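Local atomic coordinates of alkylhalidase CmlS (Streptomyces venezuelae, PDB entry 3I3L), a protein that acts as a flavin-dependent halogenase in chloramphenicol biosynthesis, with its FAD bound covalently. Residues K468-I473 against F533-L538. Numbering follows the deposited sequence.
Sequences KRLNSI and FGYKTL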
loop_
_atom_site.group_PDB
_atom_site.type_symbol
_atom_site.label_atom_id
_atom_site.label_comp_id
_atom_site.label_asym_id
_atom_site.label_seq_id
_atom_site.Cartn_x
_atom_site.Cartn_y
_atom_site.Cartn_z
ATOM N N LYS A 468 1.538 -23.321 18.192
ATOM C CA LYS A 468 0.623 -24.329 18.684
ATOM C C LYS A 468 -0.307 -24.897 17.599
ATOM O O LYS A 468 -0.619 -26.092 17.621
ATOM C CB LYS A 468 -0.186 -23.776 19.866
ATOM C CG LYS A 468 -1.414 -24.589 20.229
ATOM C CD LYS A 468 -1.548 -24.853 21.724
ATOM C CE LYS A 468 -1.087 -26.306 22.031
ATOM N NZ LYS A 468 -1.171 -26.759 23.461
ATOM N N ARG A 469 -0.761 -24.071 16.667
ATOM C CA ARG A 469 -1.729 -24.552 15.665
ATOM C C ARG A 469 -1.017 -25.424 14.638
ATOM O O ARG A 469 -1.470 -26.537 14.323
ATOM C CB ARG A 469 -2.479 -23.418 14.994
ATOM C CG ARG A 469 -3.541 -22.774 15.831
ATOM C CD ARG A 469 -3.796 -21.383 15.256
ATOM N NE ARG A 469 -4.876 -20.665 15.928
ATOM C CZ ARG A 469 -6.158 -20.718 15.566
ATOM N NH1 ARG A 469 -6.556 -21.459 14.521
ATOM N NH2 ARG A 469 -7.060 -20.027 16.259
ATOM N N LEU A 470 0.119 -24.940 14.147
ATOM C CA LEU A 470 0.895 -25.679 13.172
ATOM C C LEU A 470 1.274 -27.055 13.753
ATOM O O LEU A 470 1.205 -28.086 13.052
ATOM C CB LEU A 470 2.149 -24.899 12.771
ATOM C CG LEU A 470 1.928 -23.682 11.852
ATOM C CD1 LEU A 470 3.119 -22.821 11.787
ATOM C CD2 LEU A 470 1.590 -24.157 10.422
ATOM N N ASN A 471 1.658 -27.078 15.035
ATOM C CA ASN A 471 2.125 -28.330 15.666
ATOM C C ASN A 471 1.005 -29.334 15.804
ATOM O O ASN A 471 1.265 -30.539 15.776
ATOM C CB ASN A 471 2.831 -28.079 17.028
ATOM C CG ASN A 471 4.246 -27.489 16.869
ATOM O OD1 ASN A 471 4.772 -26.856 17.781
ATOM N ND2 ASN A 471 4.854 -27.695 15.710
ATOM N N SER A 472 -0.233 -28.838 15.897
ATOM C CA SER A 472 -1.383 -29.707 16.075
ATOM C C SER A 472 -1.811 -30.365 14.770
ATOM O O SER A 472 -2.751 -31.157 14.761
ATOM C CB SER A 472 -2.583 -28.947 16.654
ATOM O OG SER A 472 -3.155 -28.146 15.648
ATOM N N ILE A 473 -1.141 -30.007 13.682
ATOM C CA ILE A 473 -1.518 -30.491 12.368
ATOM C C ILE A 473 -0.845 -31.825 12.078
ATOM O O ILE A 473 0.341 -31.902 11.763
ATOM C CB ILE A 473 -1.174 -29.484 11.250
ATOM C CG1 ILE A 473 -2.102 -28.245 11.361
ATOM C CG2 ILE A 473 -1.272 -30.130 9.874
ATOM C CD1 ILE A 473 -1.709 -27.125 10.417
ATOM N N PHE A 533 0.806 -36.519 4.800
ATOM C CA PHE A 533 1.536 -36.381 6.049
ATOM C C PHE A 533 1.258 -35.028 6.721
ATOM O O PHE A 533 0.623 -34.151 6.132
ATOM C CB PHE A 533 3.041 -36.650 5.902
ATOM C CG PHE A 533 3.706 -35.928 4.784
ATOM C CD1 PHE A 533 3.925 -34.546 4.858
ATOM C CD2 PHE A 533 4.178 -36.611 3.670
ATOM C CE1 PHE A 533 4.533 -33.877 3.835
ATOM C CE2 PHE A 533 4.825 -35.931 2.627
ATOM C CZ PHE A 533 5.005 -34.555 2.720
ATOM N N GLY A 534 1.715 -34.889 7.964
ATOM C CA GLY A 534 1.451 -33.720 8.775
ATOM C C GLY A 534 2.574 -32.685 8.781
ATOM O O GLY A 534 3.568 -32.795 8.039
ATOM N N TYR A 535 2.412 -31.692 9.640
ATOM C CA TYR A 535 3.389 -30.588 9.776
ATOM C C TYR A 535 4.825 -31.061 10.046
ATOM O O TYR A 535 5.758 -30.650 9.356
ATOM C CB TYR A 535 2.968 -29.671 10.920
ATOM C CG TYR A 535 3.867 -28.459 11.069
ATOM C CD1 TYR A 535 4.007 -27.537 10.009
ATOM C CD2 TYR A 535 4.543 -28.210 12.278
ATOM C CE1 TYR A 535 4.807 -26.411 10.131
ATOM C CE2 TYR A 535 5.345 -27.091 12.422
ATOM C CZ TYR A 535 5.471 -26.201 11.342
ATOM O OH TYR A 535 6.263 -25.120 11.449
ATOM N N LYS A 536 5.002 -31.947 11.033
ATOM C CA LYS A 536 6.342 -32.407 11.377
ATOM C C LYS A 536 7.090 -32.954 10.160
ATOM O O LYS A 536 8.249 -32.639 9.953
ATOM C CB LYS A 536 6.284 -33.451 12.521
ATOM C CG LYS A 536 5.927 -32.844 13.881
ATOM C CD LYS A 536 5.543 -33.956 14.888
ATOM C CE LYS A 536 5.132 -33.325 16.225
ATOM N NZ LYS A 536 4.913 -34.355 17.276
ATOM N N THR A 537 6.427 -33.777 9.346
ATOM C CA THR A 537 7.089 -34.319 8.190
ATOM C C THR A 537 7.401 -33.218 7.183
ATOM O O THR A 537 8.467 -33.190 6.564
ATOM C CB THR A 537 6.239 -35.405 7.469
ATOM O OG1 THR A 537 6.018 -36.542 8.340
ATOM C CG2 THR A 537 6.992 -35.853 6.188
ATOM N N LEU A 538 6.450 -32.328 6.971
ATOM C CA LEU A 538 6.659 -31.247 6.003
ATOM C C LEU A 538 7.893 -30.374 6.381
ATOM O O LEU A 538 8.773 -30.117 5.559
ATOM C CB LEU A 538 5.393 -30.401 5.909
ATOM C CG LEU A 538 5.402 -29.288 4.846
ATOM C CD1 LEU A 538 6.001 -29.710 3.518
ATOM C CD2 LEU A 538 3.989 -28.797 4.674
#
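Tyr535 and Leu470 make the main apolar contact between 468-473 and 533-538. Leu470 CB sits over the centre of one face of the tyrosine ring, 3.8 Å from its centroid, a CH-pi contact. The two methyls of Leu470 splay from there: CD2 toward one edge, 3.9 Å from Tyr535 CE1, and CD1 toward the hydroxyl end. The tyrosine ring takes this place with CG anti to the backbone N (chi1 -176°). At the root of the side chain, Ile473 CB packs on Tyr535 CB at 4.2 Å.

One backbone hydrogen bond joins the segments. Tyr535 N donates to Ile473 O at 3.0 Å, and the bond is fairly straight (163° at the hydrogen). Gly534 is the N-cap of helix 535-543, and Tyr535 is the first residue after it; its N-H therefore joins the start of that helix to the chain just after helix 456-471. Both segments belong to the CmlS C-terminal domain, far from the FAD. Helix 551-560 also touches Leu470, Ile473 and Tyr535, through Thr552, Val555 and Met559.

Polar groups also meet the ring. Asn471 ND2 approaches its edge, near the ring plane, 3.4 Å from Tyr535 CE2, with the amide turned 51° from the ring. Leu470 O lies against the root of the ring, 3.3 Å from Tyr535 CG, and accepts a hydrogen bond from Ile473 N within its own segment.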